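Local structure of agglutinin (Rhizoctonia solani, 4G9M) at residues G55-L60 with E102-R107; V69-N74 with V124-N129; Y10-V15 with T19-W24; I75-N80 with R107-D112. The protein is a fungal lectin with a ricin-type beta-trefoil fold that probably binds carbohydrates and assembles as a domain-swapped dimer. All blocks are in the same frame, centred on the assembly; numbering follows the deposited sequence.

Contact 1 (G55-L60 with E102-R107); sequences GNQVTL and EAADHR
The amide of Q57 lies over the methyl group of A104. Q57 CD comes to 3.6 Å from A104 CB, and CG, OE1 and NE2 of Q57 all lie within 4 Å of the same methyl. Q57 can reach it because its chain runs extended beyond CG (chi2 -178°). The amide end continues towards D105. The two side chains cross at about a right angle, with amide and carboxylate planes 75° apart. Q57 NE2 and D105 OD1 stay 4.1 Å apart, which is packing distance. The polar link is made by a water instead. It donates to Q57 OE1 at 2.8 Å and to D105 OD2 at 2.5 Å, the latter a short distance, and so bridges the two acceptors.

A104 and D105 are the middle residues of a type I beta turn from A103 to H106, closed by a bond from H106 N to A103 O of 3.1 Å. The carbonyl of A104 is held as well. R107 NE donates to A104 O at 3.2 Å, and the oxygen lies in the guanidinium plane. This fixes the arginine across the turn. Outside the two segments, R107 NH1 pairs with E102 OE2 of the second subunit in a salt bridge.

P89 touches both Q57 and D105 and closes the group from the loop before strand 90-94. Q57 stands just before strand 58-62, whose V58 bonds to L90 through the backbone. The contact therefore joins the start of strand 58-62 to the open end of the hairpin formed by strands 90-94 and 99-103, near the dimer interface.

Contact 2 (V69-N74 with V124-N129); sequences VGTASN and VIYYNN
Within the beta-trefoil, this contact joins strand 68-71 to strand 122-128. Both belong to the curled antiparallel sheet, and strand 81-84 is bonded to the first of them. The bridge is the side chain of Y126. Its hydroxyl donates to G70 O at 2.7 Å, with the carbonyl oxygen at the ring edge, near the ring plane. The donor does not come in along the carbonyl plane. It stands above it, 69° out, and the C=O...O angle is 108°.

T71 packs beside the same ring. T71 CB lies 3.5 Å from Y126 CE2, and T71 OG1 is 3.6 Å from that carbon. The two side chains cross at about a right angle. Placing OG1 anti to the backbone N (chi1 -175°) also lets T71 donate to S73 O at 2.7 Å. V69 adds a looser touch, its CG1 lying 4.1 Å from Y126 OH. Elsewhere on the tyrosine, V81 and L111 pack against the side chain.

The chemistry is that of a buried tyrosine whose hydroxyl hydrogen is taken by a main-chain oxygen. One short bond tethers the hydroxyl, while T71, V81 and L111 pack against the side chain.

Contact 3 (Y10-V15 with T19-W24); sequences YTLKNV and TVLDLW
L12 and L21 meet where two strands of the beta-trefoil approach across a tight connection. Strand 10-14 pairs with strands 47-51 and 137-141, and strand 20-23 with strand 32-37. They bridge at a single pair, K13 with V20, and their directions differ by 118°. The strands therefore splay apart beyond this point.

Two backbone bonds flank the bridge. L21 N donates to L12 O at 2.9 Å, and N14 N donates to T19 O at 2.7 Å. Both are close to straight, with angles at the hydrogen of 160° and 162°. L12 O receives a further CA-H...O contact from V20. Where the strands diverge, a water takes over: it accepts from L12 N at 2.9 Å and donates to L21 O at 2.8 Å. L21 O also accepts from W47 NE1, so two donors satisfy it.

The polar side chains find their partners elsewhere. T11 OG1 bonds to E142. N14 ND2 donates to N134 O, while N14 OD1 takes weak bonds from the backbone of S16 and T17. T19 OG1 bonds to T17.

Apolar groups fill the remaining contacts. L12 and L21 lie side by side and point the same way, with F139 and W47 against L12 and I34 against L21. On T11, CG2 is anti to the backbone N, which places it over the valine: T11 CG2 and V20 CG1 are 3.7 Å apart. The leucines meet through L12 CD1 and L21 CD2, at 3.8 Å.

Contact 4 (I75-N80 with R107-D112); sequences IQNSVN and RLFVLD
F109 fits its ring against the loop 75-80, between the methyl of I75 and the amide of N77. I75 CG2 approaches the ring obliquely, 4.0 Å from F109 CG. The two side chains slide past each other in opposite directions. I75 CG2 is anti to the backbone N, and this brings the short branch of the isoleucine to the ring.

At the far part of the ring, N77 comes to the edge. N77 OD1 lies 3.3 Å from F109 CE1, near the ring plane, and the amide is turned 66° from the ring. The backbone adds to this, with Q76 C at 3.6 Å from F109 CE1.

The loop links strands 68-71 and 81-84 of the beta-trefoil. It makes a type II turn from Q76 to V79, whose closing bond, V79 N to Q76 O, is weak at 3.3 Å. F109 lies on strand 109-113, just after the chain turns a corner at L108, and it bonds to A103 through the backbone.

N77 OD1 has its hydrogen bond elsewhere, from N128 N on strand 122-128. That bond holds the amide oxygen beside the ring edge.

Contact 3 comes first along the chain and closes before the others open. The remaining three interleave: contact 1 crosses both contact 2 and contact 4, and contact 4 lies within the span of contact 2. Contacts 2 and 4 have centres about 4 Å apart and share the curled sheet, where strands 109-113 and 122-128 are neighbours. The centre of contact 1 lies about 12 Å from each of theirs. It shares R107 with contact 4 and meets contact 2 through L60 and V69. Contact 3 lies across the chain's centre, its own centre about 15 to 18 Å from those of the other three. Early and late parts of the chain thus close one compact trefoil, and N56, R107, N129 and Y10 touch the second subunit.

Contact 1 (G55-L60 with E102-R107)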
# COMPACT_ATOMS: atom_id res chain seq x y z
N GLY B 55 -3.65 9.80 -8.66
CA GLY B 55 -3.13 8.46 -8.51
C GLY B 55 -3.71 7.78 -7.29
O GLY B 55 -4.90 7.91 -7.00
N ASN B 56 -2.86 7.04 -6.58
CA ASN B 56 -3.23 6.42 -5.32
C ASN B 56 -2.83 7.28 -4.13
O ASN B 56 -2.81 6.79 -3.01
CB ASN B 56 -2.60 5.03 -5.17
CG ASN B 56 -2.86 4.13 -6.36
OD1 ASN B 56 -1.93 3.55 -6.91
ND2 ASN B 56 -4.11 4.04 -6.77
N GLN B 57 -2.52 8.55 -4.36
CA GLN B 57 -1.99 9.40 -3.30
C GLN B 57 -3.03 9.84 -2.27
O GLN B 57 -4.19 10.08 -2.62
CB GLN B 57 -1.29 10.63 -3.88
CG GLN B 57 -0.19 10.25 -4.85
CD GLN B 57 0.55 11.44 -5.41
OE1 GLN B 57 0.37 12.57 -4.94
NE2 GLN B 57 1.39 11.19 -6.40
N VAL B 58 -2.60 9.94 -1.02
CA VAL B 58 -3.44 10.34 0.10
C VAL B 58 -2.80 11.48 0.88
O VAL B 58 -1.63 11.82 0.67
CB VAL B 58 -3.68 9.18 1.11
CG1 VAL B 58 -4.28 7.99 0.41
CG2 VAL B 58 -2.36 8.78 1.81
N THR B 59 -3.59 12.06 1.78
CA THR B 59 -3.05 12.92 2.82
C THR B 59 -3.54 12.41 4.16
O THR B 59 -4.52 11.66 4.23
CB THR B 59 -3.48 14.38 2.66
OG1 THR B 59 -4.90 14.46 2.64
CG2 THR B 59 -2.93 14.97 1.36
N LEU B 60 -2.85 12.83 5.23
CA LEU B 60 -3.28 12.54 6.59
C LEU B 60 -3.50 13.87 7.28
O LEU B 60 -2.58 14.69 7.35
CB LEU B 60 -2.21 11.72 7.32
CG LEU B 60 -2.07 10.26 6.89
CD1 LEU B 60 -0.92 9.62 7.65
CD2 LEU B 60 -3.39 9.50 7.14
N GLU B 102 4.76 6.25 2.83
CA GLU B 102 5.81 6.73 1.93
C GLU B 102 5.50 8.13 1.44
O GLU B 102 4.35 8.44 1.15
CB GLU B 102 5.84 5.84 0.68
CG GLU B 102 7.03 4.96 0.48
CD GLU B 102 6.95 4.17 -0.81
OE1 GLU B 102 6.20 4.58 -1.73
OE2 GLU B 102 7.61 3.12 -0.91
N ALA B 103 6.51 8.98 1.31
CA ALA B 103 6.29 10.26 0.64
C ALA B 103 6.08 10.02 -0.86
O ALA B 103 6.98 9.49 -1.54
CB ALA B 103 7.49 11.20 0.87
N ALA B 104 4.92 10.41 -1.37
CA ALA B 104 4.53 10.06 -2.74
C ALA B 104 5.48 10.62 -3.80
O ALA B 104 5.69 10.00 -4.83
CB ALA B 104 3.12 10.51 -3.01
N ASP B 105 6.04 11.79 -3.52
CA ASP B 105 6.94 12.43 -4.47
C ASP B 105 8.41 12.37 -4.04
O ASP B 105 9.28 12.95 -4.69
CB ASP B 105 6.48 13.86 -4.74
CG ASP B 105 5.14 13.90 -5.47
OD1 ASP B 105 4.97 13.11 -6.43
OD2 ASP B 105 4.26 14.70 -5.10
N HIS B 106 8.67 11.63 -2.96
CA HIS B 106 10.02 11.30 -2.53
C HIS B 106 10.00 9.87 -2.01
O HIS B 106 10.15 9.66 -0.81
CB HIS B 106 10.45 12.24 -1.40
CG HIS B 106 10.36 13.69 -1.74
ND1 HIS B 106 9.17 14.39 -1.73
CD2 HIS B 106 11.31 14.59 -2.10
CE1 HIS B 106 9.39 15.64 -2.07
NE2 HIS B 106 10.68 15.79 -2.29
N ARG B 107 9.84 8.89 -2.90
CA ARG B 107 9.40 7.56 -2.50
C ARG B 107 10.44 6.71 -1.77
O ARG B 107 10.12 5.62 -1.28
CB ARG B 107 8.84 6.78 -3.70
CG ARG B 107 7.55 7.35 -4.26
CD ARG B 107 6.91 6.40 -5.25
NE ARG B 107 5.78 7.03 -5.93
CZ ARG B 107 4.88 6.37 -6.66
NH1 ARG B 107 4.97 5.05 -6.79
NH2 ARG B 107 3.88 7.02 -7.24
O HOH W 1 1.93 14.69 -5.86

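Contact 2 (V69-N74 with V124-N129)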
# COMPACT_ATOMS: atom_id res chain seq x y z
N VAL B 69 -0.12 16.14 7.82
CA VAL B 69 1.24 15.60 7.88
C VAL B 69 2.05 16.25 6.78
O VAL B 69 1.72 16.14 5.60
CB VAL B 69 1.25 14.08 7.68
CG1 VAL B 69 2.68 13.56 7.35
CG2 VAL B 69 0.69 13.40 8.92
N GLY B 70 3.11 16.95 7.18
CA GLY B 70 3.92 17.68 6.24
C GLY B 70 5.37 17.61 6.65
O GLY B 70 5.81 16.67 7.32
N THR B 71 6.14 18.61 6.23
CA THR B 71 7.58 18.59 6.48
C THR B 71 8.12 19.96 6.91
O THR B 71 7.60 21.00 6.53
CB THR B 71 8.35 18.06 5.25
OG1 THR B 71 9.75 17.95 5.55
CG2 THR B 71 8.14 18.98 4.06
N ALA B 72 9.16 19.91 7.74
CA ALA B 72 9.89 21.09 8.21
C ALA B 72 10.75 21.75 7.14
O ALA B 72 11.01 22.95 7.20
CB ALA B 72 10.77 20.70 9.38
N SER B 73 11.26 20.95 6.20
CA SER B 73 12.22 21.44 5.20
C SER B 73 12.24 20.44 4.06
O SER B 73 11.51 19.46 4.10
CB SER B 73 13.62 21.64 5.82
OG SER B 73 14.21 20.43 6.24
N ASN B 74 13.07 20.70 3.05
CA ASN B 74 13.20 19.79 1.91
C ASN B 74 13.38 18.37 2.41
O ASN B 74 14.25 18.12 3.25
CB ASN B 74 14.38 20.17 1.02
CG ASN B 74 14.28 21.58 0.48
OD1 ASN B 74 15.15 22.42 0.73
ND2 ASN B 74 13.21 21.85 -0.26
N VAL B 124 9.21 11.94 14.98
CA VAL B 124 8.94 11.21 13.75
C VAL B 124 9.63 11.99 12.65
O VAL B 124 9.53 13.22 12.61
CB VAL B 124 7.44 11.11 13.50
CG1 VAL B 124 7.17 10.51 12.13
CG2 VAL B 124 6.81 10.27 14.58
N ILE B 125 10.36 11.29 11.79
CA ILE B 125 11.22 11.95 10.82
C ILE B 125 11.01 11.29 9.46
O ILE B 125 10.50 10.17 9.39
CB ILE B 125 12.71 11.82 11.20
CG1 ILE B 125 13.09 10.35 11.45
CG2 ILE B 125 13.03 12.66 12.45
CD1 ILE B 125 14.61 10.11 11.62
N TYR B 126 11.38 11.98 8.38
CA TYR B 126 11.50 11.31 7.08
C TYR B 126 12.80 10.55 7.09
O TYR B 126 13.81 11.06 7.58
CB TYR B 126 11.46 12.32 5.91
CG TYR B 126 10.09 12.93 5.79
CD1 TYR B 126 9.06 12.25 5.17
CD2 TYR B 126 9.81 14.16 6.37
CE1 TYR B 126 7.77 12.80 5.11
CE2 TYR B 126 8.51 14.71 6.31
CZ TYR B 126 7.52 14.02 5.69
OH TYR B 126 6.23 14.55 5.65
N TYR B 127 12.80 9.33 6.57
CA TYR B 127 14.04 8.54 6.59
C TYR B 127 13.98 7.48 5.52
O TYR B 127 12.91 6.98 5.19
CB TYR B 127 14.21 7.87 7.95
CG TYR B 127 15.62 7.55 8.44
CD1 TYR B 127 16.56 8.57 8.67
CD2 TYR B 127 15.97 6.25 8.77
CE1 TYR B 127 17.83 8.27 9.17
CE2 TYR B 127 17.24 5.95 9.28
CZ TYR B 127 18.16 6.96 9.47
OH TYR B 127 19.39 6.66 10.00
N ASN B 128 15.14 7.12 4.99
CA ASN B 128 15.22 6.09 3.95
C ASN B 128 14.49 4.83 4.38
O ASN B 128 14.66 4.36 5.50
CB ASN B 128 16.69 5.76 3.66
CG ASN B 128 16.86 4.88 2.44
OD1 ASN B 128 16.78 5.36 1.31
ND2 ASN B 128 17.11 3.60 2.66
N ASN B 129 13.66 4.29 3.49
CA ASN B 129 12.86 3.13 3.81
C ASN B 129 13.77 1.91 3.85
O ASN B 129 14.25 1.44 2.81
CB ASN B 129 11.73 2.93 2.79
CG ASN B 129 10.73 1.85 3.21
OD1 ASN B 129 10.80 1.32 4.32
ND2 ASN B 129 9.79 1.53 2.31

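Contact 3 (Y10-V15 with T19-W24)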
# COMPACT_ATOMS: atom_id res chain seq x y z
N TYR B 10 -8.13 7.42 11.68
CA TYR B 10 -7.30 6.35 12.21
C TYR B 10 -6.46 6.74 13.42
O TYR B 10 -6.06 7.90 13.56
CB TYR B 10 -6.36 5.83 11.12
CG TYR B 10 -7.04 5.07 10.00
CD1 TYR B 10 -7.63 5.73 8.93
CD2 TYR B 10 -7.08 3.69 10.02
CE1 TYR B 10 -8.25 5.02 7.90
CE2 TYR B 10 -7.70 2.97 9.01
CZ TYR B 10 -8.27 3.64 7.96
OH TYR B 10 -8.85 2.90 6.97
N THR B 11 -6.22 5.77 14.30
CA THR B 11 -5.07 5.82 15.21
C THR B 11 -3.95 5.08 14.48
O THR B 11 -4.16 4.00 13.92
CB THR B 11 -5.37 5.13 16.56
OG1 THR B 11 -6.36 5.87 17.27
CG2 THR B 11 -4.10 5.04 17.41
N LEU B 12 -2.76 5.68 14.45
CA LEU B 12 -1.64 5.08 13.74
C LEU B 12 -0.58 4.63 14.74
O LEU B 12 0.15 5.45 15.31
CB LEU B 12 -1.06 6.07 12.73
CG LEU B 12 -2.09 6.61 11.72
CD1 LEU B 12 -1.46 7.58 10.74
CD2 LEU B 12 -2.78 5.47 10.97
N LYS B 13 -0.52 3.32 14.97
CA LYS B 13 0.31 2.76 16.02
C LYS B 13 1.62 2.21 15.47
O LYS B 13 1.62 1.33 14.61
CB LYS B 13 -0.45 1.65 16.77
CG LYS B 13 0.36 1.00 17.89
CD LYS B 13 -0.45 -0.06 18.61
CE LYS B 13 -0.86 -1.19 17.67
NZ LYS B 13 0.30 -2.04 17.28
N ASN B 14 2.74 2.70 15.98
CA ASN B 14 4.03 2.23 15.47
C ASN B 14 4.22 0.75 15.77
O ASN B 14 4.03 0.30 16.89
CB ASN B 14 5.17 3.06 16.04
CG ASN B 14 6.47 2.80 15.34
OD1 ASN B 14 7.25 1.95 15.76
ND2 ASN B 14 6.71 3.52 14.25
N VAL B 15 4.60 -0.02 14.75
CA VAL B 15 4.77 -1.46 14.89
C VAL B 15 5.86 -1.82 15.92
O VAL B 15 5.70 -2.75 16.71
CB VAL B 15 5.02 -2.14 13.51
CG1 VAL B 15 5.52 -3.58 13.68
CG2 VAL B 15 3.76 -2.10 12.64
N THR B 19 3.67 2.87 20.45
CA THR B 19 3.26 4.26 20.63
C THR B 19 2.63 4.77 19.34
O THR B 19 2.76 4.14 18.28
CB THR B 19 4.41 5.17 21.12
OG1 THR B 19 5.46 5.21 20.15
CG2 THR B 19 4.98 4.63 22.42
N VAL B 20 1.90 5.87 19.44
CA VAL B 20 1.10 6.32 18.30
C VAL B 20 1.53 7.68 17.75
O VAL B 20 2.15 8.48 18.45
CB VAL B 20 -0.42 6.34 18.63
CG1 VAL B 20 -0.85 4.97 19.17
CG2 VAL B 20 -0.75 7.45 19.64
N LEU B 21 1.16 7.94 16.50
CA LEU B 21 1.45 9.21 15.84
C LEU B 21 0.65 10.34 16.51
O LEU B 21 -0.58 10.25 16.66
CB LEU B 21 1.11 9.11 14.35
CG LEU B 21 1.73 10.17 13.44
CD1 LEU B 21 3.24 9.96 13.33
CD2 LEU B 21 1.03 10.08 12.07
N ASP B 22 1.37 11.38 16.91
CA ASP B 22 0.86 12.40 17.84
C ASP B 22 1.30 13.78 17.37
O ASP B 22 2.48 14.01 17.13
CB ASP B 22 1.42 12.10 19.24
CG ASP B 22 0.97 13.08 20.31
OD1 ASP B 22 1.38 14.26 20.28
OD2 ASP B 22 0.23 12.66 21.24
N LEU B 23 0.35 14.70 17.21
CA LEU B 23 0.69 16.08 16.90
C LEU B 23 0.85 16.86 18.20
O LEU B 23 -0.07 16.91 19.01
CB LEU B 23 -0.39 16.71 16.01
CG LEU B 23 -0.16 18.17 15.62
CD1 LEU B 23 1.09 18.34 14.76
CD2 LEU B 23 -1.36 18.70 14.87
N TRP B 24 2.03 17.46 18.38
CA TRP B 24 2.41 18.18 19.60
C TRP B 24 1.36 19.21 20.03
O TRP B 24 1.07 20.16 19.31
CB TRP B 24 3.77 18.84 19.35
CG TRP B 24 4.26 19.83 20.37
CD1 TRP B 24 3.99 21.16 20.41
CD2 TRP B 24 5.19 19.57 21.43
NE1 TRP B 24 4.66 21.75 21.46
CE2 TRP B 24 5.40 20.79 22.10
CE3 TRP B 24 5.84 18.42 21.89
CZ2 TRP B 24 6.24 20.90 23.21
CZ3 TRP B 24 6.67 18.53 22.99
CH2 TRP B 24 6.86 19.76 23.64
O HOH W 2 -2.25 8.10 15.99

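Contact 4 (I75-N80 with R107-D112)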
# COMPACT_ATOMS: atom_id res chain seq x y z
N ILE B 75 12.55 17.45 1.93
CA ILE B 75 12.57 16.10 2.46
C ILE B 75 13.90 15.40 2.17
O ILE B 75 14.32 15.29 1.01
CB ILE B 75 11.36 15.26 1.94
CG1 ILE B 75 10.05 15.85 2.47
CG2 ILE B 75 11.51 13.81 2.33
CD1 ILE B 75 8.79 15.17 1.90
N GLN B 76 14.57 14.99 3.25
CA GLN B 76 15.87 14.30 3.23
C GLN B 76 15.89 13.50 4.51
O GLN B 76 14.99 13.65 5.34
CB GLN B 76 17.04 15.27 3.30
CG GLN B 76 17.17 16.23 2.17
CD GLN B 76 18.42 17.06 2.31
OE1 GLN B 76 19.27 16.78 3.16
NE2 GLN B 76 18.53 18.10 1.49
N ASN B 77 16.94 12.70 4.71
CA ASN B 77 17.03 11.93 5.94
C ASN B 77 17.03 12.79 7.20
O ASN B 77 17.71 13.82 7.26
CB ASN B 77 18.26 11.03 5.93
CG ASN B 77 18.05 9.76 5.13
OD1 ASN B 77 17.00 9.13 5.21
ND2 ASN B 77 19.05 9.38 4.35
N SER B 78 16.22 12.37 8.17
CA SER B 78 16.11 13.01 9.50
C SER B 78 15.38 14.36 9.55
O SER B 78 15.32 14.99 10.61
CB SER B 78 17.47 13.08 10.20
OG SER B 78 18.09 11.80 10.21
N VAL B 79 14.82 14.80 8.43
CA VAL B 79 13.99 15.99 8.44
C VAL B 79 12.71 15.72 9.24
O VAL B 79 12.11 14.66 9.10
CB VAL B 79 13.65 16.46 6.99
CG1 VAL B 79 12.59 17.55 6.98
CG2 VAL B 79 14.93 16.99 6.29
N ASN B 80 12.32 16.65 10.09
CA ASN B 80 11.13 16.49 10.92
C ASN B 80 9.82 16.37 10.14
O ASN B 80 9.54 17.16 9.23
CB ASN B 80 11.00 17.63 11.93
CG ASN B 80 12.00 17.53 13.06
OD1 ASN B 80 11.68 17.08 14.16
ND2 ASN B 80 13.23 17.97 12.81
N ARG B 107 9.84 8.89 -2.90
CA ARG B 107 9.40 7.56 -2.50
C ARG B 107 10.44 6.71 -1.77
O ARG B 107 10.12 5.62 -1.28
CB ARG B 107 8.84 6.78 -3.70
CG ARG B 107 7.55 7.35 -4.26
CD ARG B 107 6.91 6.40 -5.25
NE ARG B 107 5.78 7.03 -5.93
CZ ARG B 107 4.88 6.37 -6.66
NH1 ARG B 107 4.97 5.05 -6.79
NH2 ARG B 107 3.88 7.02 -7.24
N LEU B 108 11.68 7.17 -1.73
CA LEU B 108 12.70 6.49 -0.94
C LEU B 108 12.48 6.77 0.54
O LEU B 108 13.07 6.10 1.39
CB LEU B 108 14.12 6.93 -1.33
CG LEU B 108 14.73 6.43 -2.64
CD1 LEU B 108 16.13 7.01 -2.79
CD2 LEU B 108 14.77 4.91 -2.70
N PHE B 109 11.64 7.77 0.84
CA PHE B 109 11.45 8.22 2.22
C PHE B 109 10.12 7.82 2.81
O PHE B 109 9.07 7.97 2.17
CB PHE B 109 11.65 9.73 2.33
CG PHE B 109 13.05 10.16 2.00
CD1 PHE B 109 14.04 10.12 2.97
CD2 PHE B 109 13.38 10.54 0.72
CE1 PHE B 109 15.35 10.48 2.66
CE2 PHE B 109 14.69 10.90 0.40
CZ PHE B 109 15.67 10.87 1.38
N VAL B 110 10.17 7.34 4.06
CA VAL B 110 8.98 6.97 4.82
C VAL B 110 8.95 7.66 6.18
O VAL B 110 9.98 8.10 6.67
CB VAL B 110 8.86 5.44 5.03
CG1 VAL B 110 8.57 4.73 3.70
CG2 VAL B 110 10.10 4.89 5.71
N LEU B 111 7.76 7.71 6.79
CA LEU B 111 7.61 8.19 8.16
C LEU B 111 8.28 7.21 9.11
O LEU B 111 8.00 6.01 9.07
CB LEU B 111 6.13 8.35 8.53
CG LEU B 111 5.53 9.75 8.36
CD1 LEU B 111 5.74 10.26 6.96
CD2 LEU B 111 4.05 9.75 8.71
N ASP B 112 9.12 7.74 9.97
CA ASP B 112 10.01 6.92 10.79
C ASP B 112 9.95 7.39 12.24
O ASP B 112 10.19 8.55 12.53
CB ASP B 112 11.44 7.06 10.22
CG ASP B 112 12.48 6.30 11.00
OD1 ASP B 112 12.58 6.45 12.24
OD2 ASP B 112 13.27 5.58 10.36